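Local structure of phosphodiesterase (Pseudomonas aeruginosa, 4G75) at residues A[8-14]-A[47-51]; A[19-24]-A[39-43]; A[87-91]-A[113-119]. The protein is a colicin M-like bacteriocin that probably blocks peptidoglycan synthesis by magnesium-dependent hydrolysis of its lipid-linked precursor. One frame throughout, in Å; residues are numbered along the deposited sequence.

All three contacts lie in the helical part of the chain, away from the magnesium site. Contact 1 is a surface contact, contacts 2 and 3 are partly buried, and none is wholly core. Contacts 1 and 2 both use helix 34-49: its C-terminal part receives the largely extended segment 8-14, while residues 39-43 pack on helix 18-24. Contact 3 joins helix 81-102 to the loop after helix 106-113. Chemistry follows place: an asparagine amide pairs with backbone in contact 1, apolar groups and rings fill contact 2, and a carboxylate among aromatic rings organises contact 3. Centres of contacts 2 and 3 are about 12 Å apart, and Lys42 packs on Tyr118 between them.

Contact 1: A[8-14]-A[47-51]; sequences TTIVAGQ and VAYVN. With EDO (1,2-ethanediol), chain I; EDO (1,2-ethanediol), chain H.
Ile10 N donates to Asn51 OD1 over 2.9 Å, the donor lying in the plane of the side-chain carbonyl on a lone pair. In return Asn51 ND2 donates a hydrogen bond to Ile10 O over 2.9 Å; this bond is nearly straight (175°), with the acceptor in the amide plane although the donor is tilted from the plane of the Ile10 carbonyl. Two bonds to one residue fix the rotation of the amide and identify its oxygen and nitrogen. Asn51 CG stands beside its own backbone N, away from the carbonyl carbon (chi1 -79°), which directs the amide at the passing chain. Thr9 CG2 rests against the same group, 3.5 Å from Asn51 OD1.

The amide thus offers an acceptor and a donor to the N-H and C=O of one extended residue, as a neighbouring strand would, and joins the N-terminal segment to helix 34-49. Residues 8-13 are extended without forming a regular strand, and the segment runs along residues 47-51, at the C-terminal part of that helix. Apolar contacts continue the line toward the helix. Ala12 CB approaches Val50 CG2 at 3.7 Å, and Ile10 CD1 reaches that same methyl from a side chain crossing Val50 at about a right angle. Phe17 also covers Val50, which is buried. Farther along, Val47 CG2 lies 3.5 Å from Gly13 C, so a methyl here packs on peptide backbone.

Two ethanediol molecules, probably from the crystallisation liquor, occupy the margins. One takes a bond from Gln14 N to its O1 and returns one from O1 to Gln14 OE1; the other donates from O2 to Asn51 O. Next to this second molecule, the backbone oxygen of Thr8 accepts from Arg106 NH1 of helix 106-113, whose side chain also touches Ile10 and Asn51.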
loop_
_atom_site.group_PDB
_atom_site.type_symbol
_atom_site.label_atom_id
_atom_site.label_comp_id
_atom_site.label_asym_id
_atom_site.label_seq_id
_atom_site.Cartn_x
_atom_site.Cartn_y
_atom_site.Cartn_z
ATOM N N THR A 8 -4.788 -12.193 5.755
ATOM C CA THR A 8 -5.054 -12.807 7.055
ATOM C C THR A 8 -4.999 -11.785 8.188
ATOM O O THR A 8 -4.237 -10.824 8.131
ATOM C CB THR A 8 -4.052 -13.929 7.347
ATOM O OG1 THR A 8 -2.730 -13.381 7.423
ATOM C CG2 THR A 8 -4.095 -14.964 6.245
ATOM N N THR A 9 -5.820 -11.992 9.211
ATOM C CA THR A 9 -5.787 -11.141 10.397
ATOM C C THR A 9 -4.928 -11.809 11.457
ATOM O O THR A 9 -5.071 -13.001 11.693
ATOM C CB THR A 9 -7.194 -10.945 10.982
ATOM O OG1 THR A 9 -8.029 -10.289 10.020
ATOM C CG2 THR A 9 -7.132 -10.103 12.243
ATOM N N ILE A 10 -4.040 -11.051 12.097
ATOM C CA ILE A 10 -3.241 -11.614 13.179
ATOM C C ILE A 10 -3.661 -11.068 14.532
ATOM O O ILE A 10 -4.357 -10.059 14.618
ATOM C CB ILE A 10 -1.726 -11.398 12.974
ATOM C CG1 ILE A 10 -1.358 -9.918 13.076
ATOM C CG2 ILE A 10 -1.275 -11.983 11.635
ATOM C CD1 ILE A 10 0.133 -9.694 13.206
ATOM N N VAL A 11 -3.235 -11.759 15.582
ATOM C CA VAL A 11 -3.507 -11.354 16.952
ATOM C C VAL A 11 -2.313 -10.588 17.500
ATOM O O VAL A 11 -1.210 -11.123 17.578
ATOM C CB VAL A 11 -3.763 -12.579 17.851
ATOM C CG1 VAL A 11 -3.884 -12.145 19.314
ATOM C CG2 VAL A 11 -5.008 -13.319 17.390
ATOM N N ALA A 12 -2.524 -9.336 17.886
ATOM C CA ALA A 12 -1.416 -8.535 18.383
ATOM C C ALA A 12 -1.816 -7.610 19.524
ATOM O O ALA A 12 -2.964 -7.177 19.623
ATOM C CB ALA A 12 -0.794 -7.729 17.248
ATOM N N GLY A 13 -0.845 -7.307 20.378
ATOM C CA GLY A 13 -1.049 -6.395 21.488
ATOM C C GLY A 13 0.125 -5.447 21.633
ATOM O O GLY A 13 1.162 -5.636 21.001
ATOM N N GLN A 14 -0.042 -4.420 22.461
ATOM C CA GLN A 14 0.996 -3.411 22.657
ATOM C C GLN A 14 2.347 -4.038 22.976
ATOM O O GLN A 14 3.387 -3.578 22.502
ATOM C CB GLN A 14 0.597 -2.468 23.795
ATOM C CG GLN A 14 -0.537 -1.516 23.449
ATOM C CD GLN A 14 -1.240 -0.996 24.692
ATOM O OE1 GLN A 14 -1.799 -1.776 25.472
ATOM N NE2 GLN A 14 -1.217 0.319 24.887
ATOM N N VAL A 47 -0.506 -1.888 16.779
ATOM C CA VAL A 47 -1.527 -2.930 16.822
ATOM C C VAL A 47 -2.484 -2.760 15.646
ATOM O O VAL A 47 -2.876 -3.733 14.999
ATOM C CB VAL A 47 -2.306 -2.901 18.156
ATOM C CG1 VAL A 47 -3.598 -3.723 18.044
ATOM C CG2 VAL A 47 -1.429 -3.434 19.286
ATOM N N ALA A 48 -2.863 -1.519 15.379
ATOM C CA ALA A 48 -3.720 -1.233 14.240
ATOM C C ALA A 48 -2.988 -1.515 12.936
ATOM O O ALA A 48 -3.526 -2.176 12.055
ATOM C CB ALA A 48 -4.207 0.217 14.284
ATOM N N TYR A 49 -1.751 -1.035 12.827
ATOM C CA TYR A 49 -0.997 -1.162 11.578
ATOM C C TYR A 49 -0.809 -2.614 11.129
ATOM O O TYR A 49 -0.920 -2.920 9.925
ATOM C CB TYR A 49 0.366 -0.457 11.667
ATOM C CG TYR A 49 0.315 1.059 11.746
ATOM C CD1 TYR A 49 -0.485 1.797 10.884
ATOM C CD2 TYR A 49 1.105 1.752 12.665
ATOM C CE1 TYR A 49 -0.520 3.171 10.936
ATOM C CE2 TYR A 49 1.081 3.137 12.733
ATOM C CZ TYR A 49 0.268 3.842 11.866
ATOM O OH TYR A 49 0.225 5.211 11.918
ATOM N N VAL A 50 -0.528 -3.515 12.071
ATOM C CA VAL A 50 -0.248 -4.894 11.685
ATOM C C VAL A 50 -1.464 -5.598 11.080
ATOM O O VAL A 50 -1.326 -6.660 10.488
ATOM C CB VAL A 50 0.356 -5.757 12.827
ATOM C CG1 VAL A 50 1.694 -5.193 13.283
ATOM C CG2 VAL A 50 -0.625 -5.891 13.994
ATOM N N ASN A 51 -2.648 -5.013 11.216
ATOM C CA ASN A 51 -3.820 -5.538 10.510
ATOM C C ASN A 51 -4.359 -4.580 9.442
ATOM O O ASN A 51 -5.498 -4.708 8.990
ATOM C CB ASN A 51 -4.919 -5.971 11.486
ATOM C CG ASN A 51 -4.641 -7.329 12.093
ATOM O OD1 ASN A 51 -4.282 -8.276 11.390
ATOM N ND2 ASN A 51 -4.794 -7.429 13.406
HETATM C C1 EDO I . -3.139 -4.283 24.223
HETATM O O1 EDO I . -1.831 -4.542 24.752
HETATM C C2 EDO I . -3.008 -3.843 22.770
HETATM O O2 EDO I . -4.284 -3.470 22.237
HETATM C C1 EDO H . -6.697 -8.601 6.719
HETATM O O1 EDO H . -7.724 -8.098 5.857
HETATM C C2 EDO H . -6.199 -7.485 7.630
HETATM O O2 EDO H . -7.292 -6.997 8.419
#

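Contact 2: A[19-24]-A[39-43]; sequences AYNYGN and YISKG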
loop_
_atom_site.group_PDB
_atom_site.type_symbol
_atom_site.label_atom_id
_atom_site.label_comp_id
_atom_site.label_asym_id
_atom_site.label_seq_id
_atom_site.Cartn_x
_atom_site.Cartn_y
_atom_site.Cartn_z
ATOM N N ALA A 19 9.088 -0.762 20.724
ATOM C CA ALA A 19 9.053 0.654 21.078
ATOM C C ALA A 19 8.144 0.904 22.276
ATOM O O ALA A 19 8.481 1.675 23.174
ATOM C CB ALA A 19 8.623 1.503 19.878
ATOM N N TYR A 20 6.987 0.253 22.279
ATOM C CA TYR A 20 6.078 0.321 23.405
ATOM C C TYR A 20 6.767 -0.213 24.657
ATOM O O TYR A 20 6.716 0.416 25.716
ATOM C CB TYR A 20 4.798 -0.465 23.118
ATOM C CG TYR A 20 3.955 -0.688 24.344
ATOM C CD1 TYR A 20 2.992 0.241 24.731
ATOM C CD2 TYR A 20 4.133 -1.819 25.129
ATOM C CE1 TYR A 20 2.224 0.041 25.857
ATOM C CE2 TYR A 20 3.371 -2.029 26.262
ATOM C CZ TYR A 20 2.424 -1.096 26.624
ATOM O OH TYR A 20 1.675 -1.318 27.752
ATOM N N ASN A 21 7.423 -1.364 24.533
ATOM C CA ASN A 21 8.126 -1.951 25.675
ATOM C C ASN A 21 9.210 -1.030 26.226
ATOM O O ASN A 21 9.439 -0.988 27.434
ATOM C CB ASN A 21 8.712 -3.322 25.322
ATOM C CG ASN A 21 7.642 -4.329 24.959
ATOM O OD1 ASN A 21 6.538 -4.283 25.493
ATOM N ND2 ASN A 21 7.960 -5.239 24.045
ATOM N N TYR A 22 9.875 -0.294 25.339
ATOM C CA TYR A 22 10.881 0.670 25.762
ATOM C C TYR A 22 10.237 1.796 26.570
ATOM O O TYR A 22 10.768 2.243 27.598
ATOM C CB TYR A 22 11.622 1.241 24.548
ATOM C CG TYR A 22 12.776 2.127 24.945
ATOM C CD1 TYR A 22 14.007 1.583 25.298
ATOM C CD2 TYR A 22 12.630 3.505 24.991
ATOM C CE1 TYR A 22 15.068 2.393 25.670
ATOM C CE2 TYR A 22 13.687 4.322 25.366
ATOM C CZ TYR A 22 14.900 3.758 25.709
ATOM O OH TYR A 22 15.950 4.568 26.080
ATOM N N GLY A 23 9.086 2.256 26.095
ATOM C CA GLY A 23 8.322 3.261 26.802
ATOM C C GLY A 23 7.796 2.770 28.139
ATOM O O GLY A 23 7.729 3.540 29.101
ATOM N N ASN A 24 7.439 1.490 28.207
ATOM C CA ASN A 24 6.791 0.938 29.401
ATOM C C ASN A 24 7.768 0.370 30.434
ATOM O O ASN A 24 7.358 -0.091 31.506
ATOM C CB ASN A 24 5.747 -0.121 29.036
ATOM C CG ASN A 24 4.801 -0.416 30.184
ATOM O OD1 ASN A 24 4.266 0.498 30.804
ATOM N ND2 ASN A 24 4.593 -1.698 30.474
ATOM N N TYR A 39 6.777 7.030 23.032
ATOM C CA TYR A 39 7.100 5.612 22.878
ATOM C C TYR A 39 5.900 4.725 23.168
ATOM O O TYR A 39 5.615 3.785 22.418
ATOM C CB TYR A 39 8.260 5.207 23.781
ATOM C CG TYR A 39 9.613 5.448 23.165
ATOM C CD1 TYR A 39 10.150 4.544 22.262
ATOM C CD2 TYR A 39 10.360 6.574 23.493
ATOM C CE1 TYR A 39 11.386 4.750 21.698
ATOM C CE2 TYR A 39 11.601 6.788 22.934
ATOM C CZ TYR A 39 12.109 5.872 22.036
ATOM O OH TYR A 39 13.344 6.079 21.463
ATOM N N ILE A 40 5.213 5.001 24.274
ATOM C CA ILE A 40 4.034 4.224 24.629
ATOM C C ILE A 40 3.006 4.283 23.513
ATOM O O ILE A 40 2.394 3.268 23.173
ATOM C CB ILE A 40 3.384 4.730 25.934
ATOM C CG1 ILE A 40 4.271 4.384 27.126
ATOM C CG2 ILE A 40 1.994 4.132 26.106
ATOM C CD1 ILE A 40 4.426 2.891 27.358
ATOM N N SER A 41 2.819 5.469 22.941
ATOM C CA SER A 41 1.765 5.661 21.957
ATOM C C SER A 41 1.969 4.794 20.700
ATOM O O SER A 41 1.004 4.442 20.028
ATOM C CB SER A 41 1.608 7.144 21.577
ATOM O OG SER A 41 2.675 7.592 20.751
ATOM N N LYS A 42 3.215 4.446 20.396
ATOM C CA LYS A 42 3.502 3.615 19.221
ATOM C C LYS A 42 2.858 2.232 19.311
ATOM O O LYS A 42 2.496 1.630 18.288
ATOM C CB LYS A 42 5.017 3.488 19.006
ATOM C CG LYS A 42 5.715 4.824 18.771
ATOM C CD LYS A 42 7.210 4.659 18.480
ATOM C CE LYS A 42 7.940 6.015 18.573
ATOM N NZ LYS A 42 7.436 6.994 17.543
ATOM N N GLY A 43 2.701 1.732 20.534
ATOM C CA GLY A 43 2.162 0.397 20.739
ATOM C C GLY A 43 0.767 0.200 20.168
ATOM O O GLY A 43 0.540 -0.716 19.373
#
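Tyr20 and Gly23 of helix 18-24 sit close against Tyr39, Ile40 and Gly43 of helix 34-49: two consecutive helices, joined by a loop, packed in an oblique, roughly antiparallel way. The axes of segments 19-24 and 39-43 approach to 6.9 Å and run at 138° to each other, closer to antiparallel than to parallel. The close approach occurs where each helix offers a glycine, Gly23 and Gly43, whose CA atoms lie directly against the other helix.

The tight part therefore mixes side chains with bare backbone. Gly23 CA comes to 3.6 Å from Tyr39 CB, while Tyr20 CB lies 3.7 Å from Gly43 CA. Ile40 bends its end inward (chi2 -64°), bringing CD1 against the Gly23-Asn24 peptide, 3.4 Å from Asn24 N. Asn24 N donates to Tyr20 O within its helix; the methyl merely packs on the peptide. The Tyr20 side chain crosses that of Ile40 at a slant, its CE1 standing 3.9 Å from Ile40 CD1, and Ile40 O lies at the ring's edge near its plane.

On the looser side, exposed Tyr22 meets Tyr39 edge to face. Their centroids are 4.9 Å apart and the planes stand at 51°, well short of perpendicular, with Tyr22 CD2 over the centre of the Tyr39 ring. One face of Tyr39 is thus covered by a residue that is itself largely exposed to solvent. Deeper in, Lys42 gives the contact only the apolar part of its chain, for its NZ turns away to a salt bridge with Glu84 of helix 81-102. Midway along that chain, Lys42 CD touches Ala19 CB at 3.7 Å.

Contact 3: A[87-91]-A[113-119]; sequences WDIFD and AQNHQYP. With EDO (1,2-ethanediol), chain N.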
loop_
_atom_site.group_PDB
_atom_site.type_symbol
_atom_site.label_atom_id
_atom_site.label_comp_id
_atom_site.label_asym_id
_atom_site.label_seq_id
_atom_site.Cartn_x
_atom_site.Cartn_y
_atom_site.Cartn_z
ATOM N N TRP A 87 7.211 10.565 12.599
ATOM C CA TRP A 87 7.950 9.314 12.770
ATOM C C TRP A 87 7.236 8.086 12.194
ATOM O O TRP A 87 7.892 7.186 11.696
ATOM C CB TRP A 87 8.343 9.080 14.239
ATOM C CG TRP A 87 9.585 9.819 14.653
ATOM C CD1 TRP A 87 9.696 10.734 15.659
ATOM C CD2 TRP A 87 10.891 9.704 14.069
ATOM N NE1 TRP A 87 10.991 11.193 15.741
ATOM C CE2 TRP A 87 11.743 10.577 14.776
ATOM C CE3 TRP A 87 11.420 8.948 13.019
ATOM C CZ2 TRP A 87 13.094 10.712 14.469
ATOM C CZ3 TRP A 87 12.769 9.082 12.716
ATOM C CH2 TRP A 87 13.587 9.963 13.436
ATOM N N ASP A 88 5.908 8.046 12.263
ATOM C CA ASP A 88 5.156 6.950 11.654
ATOM C C ASP A 88 5.314 7.003 10.130
ATOM O O ASP A 88 5.429 5.969 9.468
ATOM C CB ASP A 88 3.669 7.011 12.026
ATOM C CG ASP A 88 3.354 6.347 13.363
ATOM O OD1 ASP A 88 4.289 6.025 14.143
ATOM O OD2 ASP A 88 2.147 6.157 13.637
ATOM N N ILE A 89 5.318 8.212 9.574
ATOM C CA ILE A 89 5.524 8.369 8.135
ATOM C C ILE A 89 6.918 7.863 7.747
ATOM O O ILE A 89 7.114 7.302 6.671
ATOM C CB ILE A 89 5.290 9.831 7.686
ATOM C CG1 ILE A 89 3.805 10.186 7.804
ATOM C CG2 ILE A 89 5.769 10.060 6.245
ATOM C CD1 ILE A 89 2.889 9.279 7.018
ATOM N N PHE A 90 7.878 8.019 8.648
ATOM C CA PHE A 90 9.213 7.466 8.436
ATOM C C PHE A 90 9.218 5.942 8.562
ATOM O O PHE A 90 9.811 5.253 7.742
ATOM C CB PHE A 90 10.197 8.084 9.441
ATOM C CG PHE A 90 11.635 7.656 9.255
ATOM C CD1 PHE A 90 12.418 8.210 8.250
ATOM C CD2 PHE A 90 12.219 6.740 10.120
ATOM C CE1 PHE A 90 13.755 7.837 8.096
ATOM C CE2 PHE A 90 13.553 6.367 9.972
ATOM C CZ PHE A 90 14.319 6.911 8.953
ATOM N N ASP A 91 8.553 5.422 9.589
ATOM C CA ASP A 91 8.646 4.006 9.937
ATOM C C ASP A 91 7.851 3.085 9.023
ATOM O O ASP A 91 8.313 1.993 8.677
ATOM C CB ASP A 91 8.189 3.773 11.377
ATOM C CG ASP A 91 9.201 4.253 12.398
ATOM O OD1 ASP A 91 10.377 4.448 12.022
ATOM O OD2 ASP A 91 8.815 4.429 13.572
ATOM N N ALA A 113 11.912 -1.977 11.873
ATOM C CA ALA A 113 11.780 -0.606 11.411
ATOM C C ALA A 113 11.897 0.409 12.550
ATOM O O ALA A 113 12.376 1.524 12.342
ATOM C CB ALA A 113 10.442 -0.409 10.646
ATOM N N GLN A 114 11.473 0.026 13.749
ATOM C CA GLN A 114 11.443 0.974 14.860
ATOM C C GLN A 114 12.653 0.843 15.780
ATOM O O GLN A 114 12.707 1.471 16.832
ATOM C CB GLN A 114 10.125 0.864 15.641
ATOM C CG GLN A 114 8.918 1.203 14.771
ATOM C CD GLN A 114 7.631 1.429 15.550
ATOM O OE1 GLN A 114 7.238 0.616 16.390
ATOM N NE2 GLN A 114 6.962 2.534 15.259
ATOM N N ASN A 115 13.629 0.042 15.364
ATOM C CA ASN A 115 14.846 -0.133 16.146
ATOM C C ASN A 115 15.834 0.993 15.871
ATOM O O ASN A 115 16.900 0.780 15.292
ATOM C CB ASN A 115 15.486 -1.488 15.848
ATOM C CG ASN A 115 16.569 -1.854 16.845
ATOM O OD1 ASN A 115 16.722 -1.204 17.880
ATOM N ND2 ASN A 115 17.327 -2.899 16.535
ATOM N N HIS A 116 15.458 2.202 16.271
ATOM C CA HIS A 116 16.314 3.368 16.105
ATOM C C HIS A 116 15.992 4.427 17.152
ATOM O O HIS A 116 15.013 4.303 17.886
ATOM C CB HIS A 116 16.188 3.948 14.683
ATOM C CG HIS A 116 14.818 4.454 14.337
ATOM N ND1 HIS A 116 14.361 5.696 14.726
ATOM C CD2 HIS A 116 13.825 3.905 13.597
ATOM C CE1 HIS A 116 13.142 5.883 14.254
ATOM N NE2 HIS A 116 12.790 4.810 13.568
ATOM N N GLN A 117 16.829 5.458 17.223
ATOM C CA GLN A 117 16.590 6.588 18.119
ATOM C C GLN A 117 15.411 7.431 17.637
ATOM O O GLN A 117 15.157 7.516 16.437
ATOM C CB GLN A 117 17.835 7.474 18.178
ATOM C CG GLN A 117 19.105 6.733 18.540
ATOM C CD GLN A 117 19.248 6.539 20.027
ATOM O OE1 GLN A 117 18.866 5.503 20.568
ATOM N NE2 GLN A 117 19.789 7.546 20.704
ATOM N N TYR A 118 14.709 8.074 18.570
ATOM C CA TYR A 118 13.604 8.957 18.217
ATOM C C TYR A 118 13.787 10.393 18.709
ATOM O O TYR A 118 12.974 10.907 19.484
ATOM C CB TYR A 118 12.269 8.387 18.705
ATOM C CG TYR A 118 11.772 7.212 17.885
ATOM C CD1 TYR A 118 10.926 7.409 16.803
ATOM C CD2 TYR A 118 12.155 5.911 18.190
ATOM C CE1 TYR A 118 10.466 6.336 16.042
ATOM C CE2 TYR A 118 11.706 4.837 17.440
ATOM C CZ TYR A 118 10.861 5.056 16.366
ATOM O OH TYR A 118 10.407 3.990 15.624
ATOM N N PRO A 119 14.846 11.057 18.230
ATOM C CA PRO A 119 15.016 12.474 18.558
ATOM C C PRO A 119 13.802 13.227 18.045
ATOM O O PRO A 119 13.115 12.738 17.149
ATOM C CB PRO A 119 16.242 12.898 17.743
ATOM C CG PRO A 119 16.683 11.706 16.960
ATOM C CD PRO A 119 15.686 10.616 17.105
HETATM C C1 EDO N . 14.252 -0.560 20.100
HETATM O O1 EDO N . 14.884 0.522 20.792
HETATM C C2 EDO N . 12.742 -0.430 20.242
HETATM O O2 EDO N . 12.296 0.770 19.599
HETATM O O HOH W 1 4.328 3.581 15.760
HETATM O O HOH W 2 12.194 3.214 10.137
#
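Residues 87-91 of helix 81-102 and the irregular segment 113-119 approach most closely at Asp91 and Ala113, whose CA atoms are 5.8 Å apart, and diverge to 7.9 Å between Trp87 CA and Tyr118 CA. Asp91 gathers three side-chain donors. His116 NE2 reaches Asp91 OD1 at 2.9 Å, nearly straight (173°) and on the syn lone pair. Tyr118 OH donates to Asp91 OD2 at 2.6 Å, and Gln114 NE2 joins it from the same face of the carboxylate, on the anti side. This bonding would probably favour a charged carboxylate despite its burial. His116 ND1 in turn donates to Gln117 O, so both ring nitrogens are engaged and the ring is held in place.

His116 also belongs to an aromatic cluster with Trp87, Phe90 and Tyr118, which joins helix 81-102 to the loop after helix 106-113. Tyr118 turns an edge to the face of Trp87, with CD1 3.5 Å from Trp87 CG and planes at 74°. Phe90 presents its edge, offset, to the His116 face. At the far rim Trp87 NE1 donates in its ring plane to Pro119 O (3.0 Å). On the Gln114 side a water donates to Asp88 OD1 and accepts from Gln114 NE2.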